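Local coordinates for Non-sulfated chondroitin lyase E66 (Autographa californica nucleopolyhedrovirus, PDB 3VSN), which acts as a chondroitin lyase in the occlusion-derived virus envelope, is essential for oral infectivity and may digest chondroitin sulfate in the peritrophic matrix of the host midgut, at residues Q32-W37 with S202-G207; N108-L113 with T158-E163; E146-I151 with S166-W171. All blocks are in the same frame, centred on the assembly; numbering follows the deposited sequence.

How the interactions relate
The three contacts lie in the N-terminal helical domain, away from the catalytic Asn191, His246, Tyr254 and Arg300. Interaction 1 closes a long loop of chain, inside which interactions 2 and 3 are nested. Interactions 2 and 3, with centres about 10 Å apart, share helix 161-175 and use the successive helices 103-119 and 138-154. They meet where Leu113 CD1 lies 3.7 Å from Phe148 CD1. Interaction 1 is centred about 12 Å from interaction 3, to which Arg206 NH2 reaches at 3.0 Å from Arg169 O, probably as a hydrogen bond. Interactions 1 and 2, about 17 Å apart between centres, join through Glu35 OE2 and Tyr161 OH, 2.6 Å apart.

Interaction 1. Residues Q32-W37 with S202-G207. Unlike the reference sequence in segment 202-207: Met204 (reference Ile).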
loop_
_atom_site.group_PDB
_atom_site.type_symbol
_atom_site.label_atom_id
_atom_site.label_comp_id
_atom_site.label_asym_id
_atom_site.label_seq_id
_atom_site.Cartn_x
_atom_site.Cartn_y
_atom_site.Cartn_z
ATOM N N GLN A 32 30.775 13.033 15.303
ATOM C CA GLN A 32 30.920 13.955 14.178
ATOM C C GLN A 32 30.501 13.313 12.849
ATOM O O GLN A 32 29.864 13.965 12.020
ATOM C CB GLN A 32 32.339 14.523 14.116
ATOM C CG GLN A 32 32.636 15.482 15.261
ATOM C CD GLN A 32 34.083 15.935 15.322
ATOM O OE1 GLN A 32 34.966 15.349 14.692
ATOM N NE2 GLN A 32 34.332 16.984 16.095
ATOM N N ASN A 33 30.842 12.039 12.668
ATOM C CA ASN A 33 30.426 11.285 11.484
ATOM C C ASN A 33 28.907 11.097 11.406
ATOM O O ASN A 33 28.324 11.206 10.325
ATOM C CB ASN A 33 31.125 9.923 11.425
ATOM C CG ASN A 33 32.626 10.033 11.185
ATOM O OD1 ASN A 33 33.130 11.055 10.711
ATOM N ND2 ASN A 33 33.346 8.967 11.510
ATOM N N PHE A 34 28.272 10.813 12.543
ATOM C CA PHE A 34 26.813 10.675 12.572
ATOM C C PHE A 34 26.122 11.995 12.255
ATOM O O PHE A 34 25.173 12.027 11.471
ATOM C CB PHE A 34 26.291 10.128 13.906
ATOM C CG PHE A 34 24.787 10.135 14.000
ATOM C CD1 PHE A 34 24.029 9.249 13.235
ATOM C CD2 PHE A 34 24.124 11.055 14.810
ATOM C CE1 PHE A 34 22.647 9.263 13.291
ATOM C CE2 PHE A 34 22.738 11.069 14.875
ATOM C CZ PHE A 34 21.999 10.171 14.112
ATOM N N GLU A 35 26.599 13.079 12.864
ATOM C CA GLU A 35 26.028 14.400 12.621
ATOM C C GLU A 35 26.175 14.819 11.158
ATOM O O GLU A 35 25.266 15.429 10.595
ATOM C CB GLU A 35 26.619 15.445 13.571
ATOM C CG GLU A 35 26.099 15.310 14.998
ATOM C CD GLU A 35 26.700 16.317 15.962
ATOM O OE1 GLU A 35 27.514 17.162 15.527
ATOM O OE2 GLU A 35 26.355 16.258 17.164
ATOM N N ARG A 36 27.302 14.460 10.546
ATOM C CA ARG A 36 27.532 14.709 9.120
ATOM C C ARG A 36 26.552 13.917 8.247
ATOM O O ARG A 36 25.945 14.465 7.322
ATOM C CB ARG A 36 28.980 14.363 8.740
ATOM C CG ARG A 36 29.362 14.756 7.319
ATOM C CD ARG A 36 30.860 14.619 7.069
ATOM N NE ARG A 36 31.637 15.571 7.864
ATOM C CZ ARG A 36 32.393 15.242 8.910
ATOM N NH1 ARG A 36 32.499 13.975 9.298
ATOM N NH2 ARG A 36 33.047 16.187 9.568
ATOM N N TRP A 37 26.409 12.630 8.555
ATOM C CA TRP A 37 25.486 11.751 7.842
ATOM C C TRP A 37 24.062 12.234 7.979
ATOM O O TRP A 37 23.307 12.236 7.001
ATOM C CB TRP A 37 25.656 10.317 8.334
ATOM C CG TRP A 37 24.636 9.334 7.811
ATOM C CD1 TRP A 37 24.726 8.533 6.672
ATOM C CD2 TRP A 37 23.339 8.999 8.411
ATOM N NE1 TRP A 37 23.599 7.758 6.530
ATOM C CE2 TRP A 37 22.728 7.989 7.537
ATOM C CE3 TRP A 37 22.644 9.424 9.540
ATOM C CZ2 TRP A 37 21.480 7.446 7.803
ATOM C CZ3 TRP A 37 21.384 8.866 9.798
ATOM C CH2 TRP A 37 20.819 7.899 8.949
ATOM N N SER A 202 21.206 11.103 21.987
ATOM C CA SER A 202 21.439 11.710 23.304
ATOM C C SER A 202 22.562 10.999 24.063
ATOM O O SER A 202 23.365 11.645 24.737
ATOM C CB SER A 202 20.156 11.781 24.144
ATOM O OG SER A 202 19.763 10.509 24.631
ATOM N N GLN A 203 22.624 9.673 23.933
ATOM C CA GLN A 203 23.704 8.887 24.535
ATOM C C GLN A 203 25.062 9.150 23.881
ATOM O O GLN A 203 26.094 9.167 24.560
ATOM C CB GLN A 203 23.370 7.395 24.519
ATOM C CG GLN A 203 22.340 6.967 25.553
ATOM C CD GLN A 203 22.881 6.980 26.974
ATOM O OE1 GLN A 203 22.920 8.022 27.630
ATOM N NE2 GLN A 203 23.285 5.814 27.460
ATOM N N MET A 204 25.062 9.364 22.567
ATOM C CA MET A 204 26.284 9.724 21.851
ATOM C C MET A 204 26.804 11.088 22.310
ATOM O O MET A 204 28.015 11.279 22.457
ATOM C CB MET A 204 26.051 9.722 20.342
ATOM C CG MET A 204 25.730 8.350 19.770
ATOM S SD MET A 204 25.308 8.442 18.022
ATOM C CE MET A 204 26.938 8.585 17.297
ATOM N N LEU A 205 25.883 12.024 22.548
ATOM C CA LEU A 205 26.232 13.343 23.087
ATOM C C LEU A 205 26.857 13.258 24.483
ATOM O O LEU A 205 27.695 14.089 24.841
ATOM C CB LEU A 205 25.009 14.263 23.120
ATOM C CG LEU A 205 24.487 14.827 21.796
ATOM C CD1 LEU A 205 23.187 15.567 22.058
ATOM C CD2 LEU A 205 25.502 15.747 21.125
ATOM N N ARG A 206 26.441 12.254 25.256
ATOM C CA ARG A 206 26.992 11.997 26.590
ATOM C C ARG A 206 28.343 11.276 26.533
ATOM O O ARG A 206 28.989 11.076 27.562
ATOM C CB ARG A 206 25.997 11.199 27.444
ATOM C CG ARG A 206 24.716 11.952 27.764
ATOM C CD ARG A 206 23.766 11.151 28.640
ATOM N NE ARG A 206 22.457 11.795 28.668
ATOM C CZ ARG A 206 21.425 11.442 27.904
ATOM N NH1 ARG A 206 21.523 10.417 27.068
ATOM N NH2 ARG A 206 20.286 12.111 27.991
ATOM N N GLY A 207 28.759 10.876 25.335
ATOM C CA GLY A 207 30.073 10.265 25.143
ATOM C C GLY A 207 30.121 8.750 25.063
ATOM O O GLY A 207 31.203 8.176 24.930
#
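Glu35 OE2 is gripped by two phenols, the hydroxyls of Tyr201 and Tyr161, while Asn156 ND2 bonds to OE1 of the same carboxylate. Both oxygens of this buried acid are thus satisfied, and their bonds should fix the rotation of the group. Beside them, Leu205 CD2 comes to 4.1 Å from Glu35 OE2, the two side chains crossing at about a right angle. The apolar half of the contact is a Met-aromatic pair. Met204 SD stands 4.7 Å from the centroid of the Phe34 ring and 28° off its normal, an oblique approach. The thioether bends at its last torsion (chi3 79°), which brings the methyl back to the root of the ring, with Met204 CE 3.8 Å from Phe34 CB. Here helix 29-48 meets the C-terminal end of helix 189-205 in the alpha/alpha toroid, the helical domain of polysaccharide lyase family 8. Helix 138-154 adds Met149 and Ile153 against Phe34, and Tyr268 of helix 262-269 touches both Phe34 and Met204. Behind the contact, helix 189-205 finishes in a Schellman motif, Gly207 taking a positive phi with its N 3.0 Å from Met204 O. Arg206 folds back over this last turn, its NH1 donating to Gln203 OE1 at 2.8 Å on an in-plane lone pair and to Ser202 OG at 3.0 Å. Both acceptors are tilted out of the guanidinium plane, by 31° for the glutamine oxygen. Arg206 NH2 is left to bond Arg169 O of helix 161-175, and Leu205 O receives Arg169 NH2 in return.

Interaction 2. Residues N108-L113 with T158-E163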
loop_
_atom_site.group_PDB
_atom_site.type_symbol
_atom_site.label_atom_id
_atom_site.label_comp_id
_atom_site.label_asym_id
_atom_site.label_seq_id
_atom_site.Cartn_x
_atom_site.Cartn_y
_atom_site.Cartn_z
ATOM N N ASN A 108 16.145 31.713 15.671
ATOM C CA ASN A 108 14.757 31.337 15.916
ATOM C C ASN A 108 14.617 29.886 16.378
ATOM O O ASN A 108 13.796 29.582 17.243
ATOM C CB ASN A 108 13.882 31.621 14.691
ATOM C CG ASN A 108 13.420 33.066 14.631
ATOM O OD1 ASN A 108 13.153 33.688 15.662
ATOM N ND2 ASN A 108 13.320 33.609 13.420
ATOM N N LEU A 109 15.443 29.006 15.814
ATOM C CA LEU A 109 15.446 27.595 16.196
ATOM C C LEU A 109 15.922 27.379 17.637
ATOM O O LEU A 109 15.235 26.722 18.420
ATOM C CB LEU A 109 16.262 26.755 15.203
ATOM C CG LEU A 109 15.664 26.567 13.800
ATOM C CD1 LEU A 109 16.643 25.846 12.886
ATOM C CD2 LEU A 109 14.326 25.832 13.843
ATOM N N ILE A 110 17.079 27.940 17.991
ATOM C CA ILE A 110 17.578 27.810 19.366
ATOM C C ILE A 110 16.640 28.496 20.376
ATOM O O ILE A 110 16.404 27.963 21.464
ATOM C CB ILE A 110 19.061 28.248 19.519
ATOM C CG1 ILE A 110 19.631 27.801 20.874
ATOM C CG2 ILE A 110 19.232 29.751 19.335
ATOM C CD1 ILE A 110 19.760 26.300 21.035
ATOM N N ASN A 111 16.087 29.648 19.991
ATOM C CA ASN A 111 15.103 30.358 20.812
ATOM C C ASN A 111 13.850 29.512 21.041
ATOM O O ASN A 111 13.324 29.459 22.154
ATOM C CB ASN A 111 14.733 31.704 20.176
ATOM C CG ASN A 111 13.803 32.534 21.046
ATOM O OD1 ASN A 111 14.048 32.722 22.241
ATOM N ND2 ASN A 111 12.731 33.045 20.444
ATOM N N GLY A 112 13.387 28.847 19.981
ATOM C CA GLY A 112 12.256 27.924 20.069
ATOM C C GLY A 112 12.503 26.789 21.043
ATOM O O GLY A 112 11.610 26.419 21.811
ATOM N N LEU A 113 13.716 26.242 21.016
ATOM C CA LEU A 113 14.102 25.163 21.929
ATOM C C LEU A 113 14.154 25.649 23.379
ATOM O O LEU A 113 13.673 24.961 24.281
ATOM C CB LEU A 113 15.444 24.542 21.513
ATOM C CG LEU A 113 15.864 23.230 22.189
ATOM C CD1 LEU A 113 14.834 22.128 21.957
ATOM C CD2 LEU A 113 17.234 22.794 21.691
ATOM N N THR A 158 27.216 26.148 14.288
ATOM C CA THR A 158 26.908 27.490 14.777
ATOM C C THR A 158 27.331 27.664 16.242
ATOM O O THR A 158 27.761 26.708 16.899
ATOM C CB THR A 158 25.398 27.801 14.688
ATOM O OG1 THR A 158 24.702 27.084 15.717
ATOM C CG2 THR A 158 24.829 27.431 13.316
ATOM N N GLN A 159 27.175 28.890 16.739
ATOM C CA GLN A 159 27.529 29.185 18.126
ATOM C C GLN A 159 26.479 28.655 19.108
ATOM O O GLN A 159 26.667 28.725 20.324
ATOM C CB GLN A 159 27.783 30.685 18.323
ATOM C CG GLN A 159 28.982 31.206 17.545
ATOM C CD GLN A 159 30.245 30.404 17.809
ATOM O OE1 GLN A 159 30.801 29.779 16.902
ATOM N NE2 GLN A 159 30.702 30.413 19.055
ATOM N N HIS A 160 25.399 28.087 18.575
ATOM C CA HIS A 160 24.312 27.542 19.394
ATOM C C HIS A 160 24.455 26.077 19.713
ATOM O O HIS A 160 23.717 25.554 20.551
ATOM C CB HIS A 160 22.959 27.783 18.725
ATOM C CG HIS A 160 22.749 29.202 18.251
ATOM N ND1 HIS A 160 22.691 30.249 19.095
ATOM C CD2 HIS A 160 22.569 29.720 16.968
ATOM C CE1 HIS A 160 22.491 31.381 18.390
ATOM N NE2 HIS A 160 22.417 31.055 17.090
ATOM N N TYR A 161 25.400 25.399 19.059
ATOM C CA TYR A 161 25.530 23.941 19.176
ATOM C C TYR A 161 25.711 23.447 20.609
ATOM O O TYR A 161 24.946 22.595 21.067
ATOM C CB TYR A 161 26.659 23.400 18.293
ATOM C CG TYR A 161 26.906 21.911 18.457
ATOM C CD1 TYR A 161 25.930 20.974 18.104
ATOM C CD2 TYR A 161 28.116 21.438 18.965
ATOM C CE1 TYR A 161 26.151 19.613 18.248
ATOM C CE2 TYR A 161 28.347 20.077 19.114
ATOM C CZ TYR A 161 27.360 19.169 18.754
ATOM O OH TYR A 161 27.584 17.819 18.899
ATOM N N ASP A 162 26.712 23.980 21.308
ATOM C CA ASP A 162 27.005 23.534 22.670
ATOM C C ASP A 162 25.802 23.682 23.606
ATOM O O ASP A 162 25.537 22.789 24.411
ATOM C CB ASP A 162 28.249 24.236 23.233
ATOM C CG ASP A 162 29.547 23.708 22.630
ATOM O OD1 ASP A 162 29.553 22.596 22.054
ATOM O OD2 ASP A 162 30.574 24.409 22.737
ATOM N N GLU A 163 25.060 24.781 23.483
ATOM C CA GLU A 163 23.834 24.954 24.271
ATOM C C GLU A 163 22.747 23.940 23.884
ATOM O O GLU A 163 22.116 23.337 24.762
ATOM C CB GLU A 163 23.282 26.379 24.167
ATOM C CG GLU A 163 22.025 26.592 25.007
ATOM C CD GLU A 163 21.413 27.972 24.858
ATOM O OE1 GLU A 163 22.004 28.835 24.174
ATOM O OE2 GLU A 163 20.326 28.192 25.429
#
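The imidazole of His160 carries Ile110 over one face: methyl CG2 rises 3.5 Å above the ring plane, offset toward the rim. Measured to the ring centroid, Ile110 CG2 is 3.7 Å away and 17° off the normal, which meets the definition of a CH-pi contact. The closest ring atom is His160 ND1, at 3.5 Å from Ile110 CG2. This contact joins helix 103-119 to the turn that starts helix 161-175, two helices of the alpha/alpha toroid separated in the chain by helix 138-154. The isoleucine branches in two directions here. With CG1 anti to the backbone N (chi1 -167°), the CG2 branch is left to cover the imidazole, while CG1 lies against the root of the histidine, 4.0 Å from His160 CB. The same CG1 lies 4.2 Å from Glu163 OE1, where the extended glutamate passes by on its way to a salt bridge with Arg114. The carboxylate is therefore spoken for by a residue of helix 103-119 itself, just beyond Ile110, and touches the isoleucine only in passing. On the other flanks of this helix, Leu109 packs against helix 75-93 and Leu113 against helix 138-154. No hydrogen bond links the two segments. The backbone at His160 is held locally: Thr158 to Tyr161 form a type I beta turn whose closing bond, Tyr161 N to Thr158 O, is weak. The Thr158 hydroxyl, also bonded to Leu155 O, adds a capping bond to this turn, accepting from His160 N at 3.1 Å with an N-H...O angle of 154°.

Interaction 3. Residues E146-I151 with S166-W171; sequences EVFMNI and SLTRYW
Phe148 lies along Leu167, Thr168 and Trp171, presenting its CD1, CE1 and CZ side to the neighbouring helix. Thr168 OG1 sits at the ring edge, in its plane, 3.5 Å from Phe148 CD1. At the far end, Phe148 CZ meets Trp171 CB at 3.7 Å; the tryptophan is touched at its root, its indole leading away. Leu167 contributes its carbonyl, with O 3.7 Å from Phe148 CE1. The ring reaches these neighbours because CG is anti to the carbonyl carbon (chi1 -80°). The two segments run nearly antiparallel, their axes 9.7 Å apart at closest approach with 157° between directions, so helices 138-154 and 161-175, consecutive in the chain, pack side by side in the alpha/alpha toroid. Leu113 and Cys117 of helix 103-119 also touch Phe148. On the partner helix, Thr168 lies against Leu205 of helix 189-205. No hydrogen bond crosses between the segments. Thr168 OG1 is instead satisfied by Ala164 O and by Thr152 OG1. The ring thus meets two oxygens, Thr168 OG1 and Leu167 O, as well as the Trp171 methylene; the oxygen at its C-H edge probably adds a weak electrostatic attraction to the van der Waals contact.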
loop_
_atom_site.group_PDB
_atom_site.type_symbol
_atom_site.label_atom_id
_atom_site.label_comp_id
_atom_site.label_asym_id
_atom_site.label_seq_id
_atom_site.Cartn_x
_atom_site.Cartn_y
_atom_site.Cartn_z
ATOM N N GLU A 146 12.486 14.373 18.960
ATOM C CA GLU A 146 12.916 14.619 17.579
ATOM C C GLU A 146 13.257 16.090 17.330
ATOM O O GLU A 146 14.149 16.393 16.535
ATOM C CB GLU A 146 11.868 14.110 16.579
ATOM C CG GLU A 146 11.783 12.588 16.523
ATOM C CD GLU A 146 10.584 12.054 15.749
ATOM O OE1 GLU A 146 9.644 12.821 15.438
ATOM O OE2 GLU A 146 10.578 10.841 15.457
ATOM N N VAL A 147 12.557 16.997 18.014
ATOM C CA VAL A 147 12.852 18.435 17.932
ATOM C C VAL A 147 14.254 18.726 18.472
ATOM O O VAL A 147 15.053 19.392 17.808
ATOM C CB VAL A 147 11.805 19.288 18.685
ATOM C CG1 VAL A 147 12.198 20.759 18.691
ATOM C CG2 VAL A 147 10.432 19.120 18.054
ATOM N N PHE A 148 14.544 18.209 19.666
ATOM C CA PHE A 148 15.865 18.347 20.280
ATOM C C PHE A 148 16.958 17.864 19.333
ATOM O O PHE A 148 17.949 18.565 19.107
ATOM C CB PHE A 148 15.935 17.573 21.600
ATOM C CG PHE A 148 15.319 18.297 22.768
ATOM C CD1 PHE A 148 16.106 19.089 23.602
ATOM C CD2 PHE A 148 13.961 18.179 23.045
ATOM C CE1 PHE A 148 15.547 19.756 24.681
ATOM C CE2 PHE A 148 13.395 18.843 24.125
ATOM C CZ PHE A 148 14.192 19.631 24.947
ATOM N N MET A 149 16.754 16.674 18.766
ATOM C CA MET A 149 17.726 16.070 17.868
ATOM C C MET A 149 17.941 16.894 16.592
ATOM O O MET A 149 19.081 17.196 16.236
ATOM C CB MET A 149 17.313 14.635 17.525
ATOM C CG MET A 149 18.305 13.914 16.629
ATOM S SD MET A 149 17.807 12.216 16.320
ATOM C CE MET A 149 19.215 11.632 15.392
ATOM N N ASN A 150 16.850 17.258 15.919
ATOM C CA ASN A 150 16.932 18.020 14.670
ATOM C C ASN A 150 17.599 19.388 14.843
ATOM O O ASN A 150 18.475 19.754 14.057
ATOM C CB ASN A 150 15.553 18.171 14.018
ATOM C CG ASN A 150 15.112 16.918 13.280
ATOM O OD1 ASN A 150 14.614 15.965 13.883
ATOM N ND2 ASN A 150 15.290 16.915 11.964
ATOM N N ILE A 151 17.194 20.126 15.878
ATOM C CA ILE A 151 17.755 21.454 16.146
ATOM C C ILE A 151 19.249 21.369 16.470
ATOM O O ILE A 151 20.059 22.067 15.856
ATOM C CB ILE A 151 16.966 22.213 17.247
ATOM C CG1 ILE A 151 15.563 22.560 16.736
ATOM C CG2 ILE A 151 17.695 23.490 17.656
ATOM C CD1 ILE A 151 14.665 23.274 17.730
ATOM N N SER A 166 23.656 20.553 25.214
ATOM C CA SER A 166 23.501 20.498 26.672
ATOM C C SER A 166 22.035 20.389 27.089
ATOM O O SER A 166 21.696 19.632 28.002
ATOM C CB SER A 166 24.163 21.710 27.334
ATOM O OG SER A 166 25.563 21.686 27.109
ATOM N N LEU A 167 21.172 21.144 26.416
ATOM C CA LEU A 167 19.732 21.054 26.644
ATOM C C LEU A 167 19.210 19.666 26.281
ATOM O O LEU A 167 18.392 19.105 27.005
ATOM C CB LEU A 167 18.980 22.136 25.864
ATOM C CG LEU A 167 19.156 23.591 26.316
ATOM C CD1 LEU A 167 18.437 24.535 25.364
ATOM C CD2 LEU A 167 18.682 23.797 27.750
ATOM N N THR A 168 19.700 19.113 25.170
ATOM C CA THR A 168 19.341 17.754 24.751
ATOM C C THR A 168 19.765 16.713 25.797
ATOM O O THR A 168 18.947 15.902 26.231
ATOM C CB THR A 168 19.915 17.423 23.354
ATOM O OG1 THR A 168 19.334 18.307 22.388
ATOM C CG2 THR A 168 19.602 15.978 22.954
ATOM N N ARG A 169 21.032 16.755 26.209
ATOM C CA ARG A 169 21.548 15.837 27.233
ATOM C C ARG A 169 20.720 15.900 28.513
ATOM O O ARG A 169 20.350 14.864 29.067
ATOM C CB ARG A 169 23.025 16.122 27.541
ATOM C CG ARG A 169 23.997 15.612 26.488
ATOM C CD ARG A 169 25.443 15.742 26.946
ATOM N NE ARG A 169 25.879 17.136 26.956
ATOM C CZ ARG A 169 26.563 17.725 25.977
ATOM N NH1 ARG A 169 26.894 18.998 26.091
ATOM N NH2 ARG A 169 26.925 17.048 24.888
ATOM N N TYR A 170 20.411 17.110 28.973
ATOM C CA TYR A 170 19.650 17.250 30.207
ATOM C C TYR A 170 18.181 16.851 30.074
ATOM O O TYR A 170 17.694 16.023 30.838
ATOM C CB TYR A 170 19.753 18.658 30.802
ATOM C CG TYR A 170 19.058 18.728 32.145
ATOM C CD1 TYR A 170 17.739 19.172 32.252
ATOM C CD2 TYR A 170 19.708 18.305 33.303
ATOM C CE1 TYR A 170 17.096 19.214 33.479
ATOM C CE2 TYR A 170 19.074 18.342 34.534
ATOM C CZ TYR A 170 17.774 18.795 34.616
ATOM O OH TYR A 170 17.149 18.830 35.839
ATOM N N TRP A 171 17.476 17.456 29.123
ATOM C CA TRP A 171 16.027 17.281 29.038
ATOM C C TRP A 171 15.592 15.932 28.537
ATOM O O TRP A 171 14.564 15.408 28.980
ATOM C CB TRP A 171 15.376 18.427 28.271
ATOM C CG TRP A 171 15.392 19.693 29.090
ATOM C CD1 TRP A 171 16.233 20.794 28.945
ATOM C CD2 TRP A 171 14.555 20.002 30.258
ATOM N NE1 TRP A 171 15.969 21.744 29.900
ATOM C CE2 TRP A 171 14.973 21.332 30.721
ATOM C CE3 TRP A 171 13.534 19.337 30.938
ATOM C CZ2 TRP A 171 14.380 21.950 31.815
ATOM C CZ3 TRP A 171 12.944 19.971 32.039
ATOM C CH2 TRP A 171 13.357 21.246 32.465
#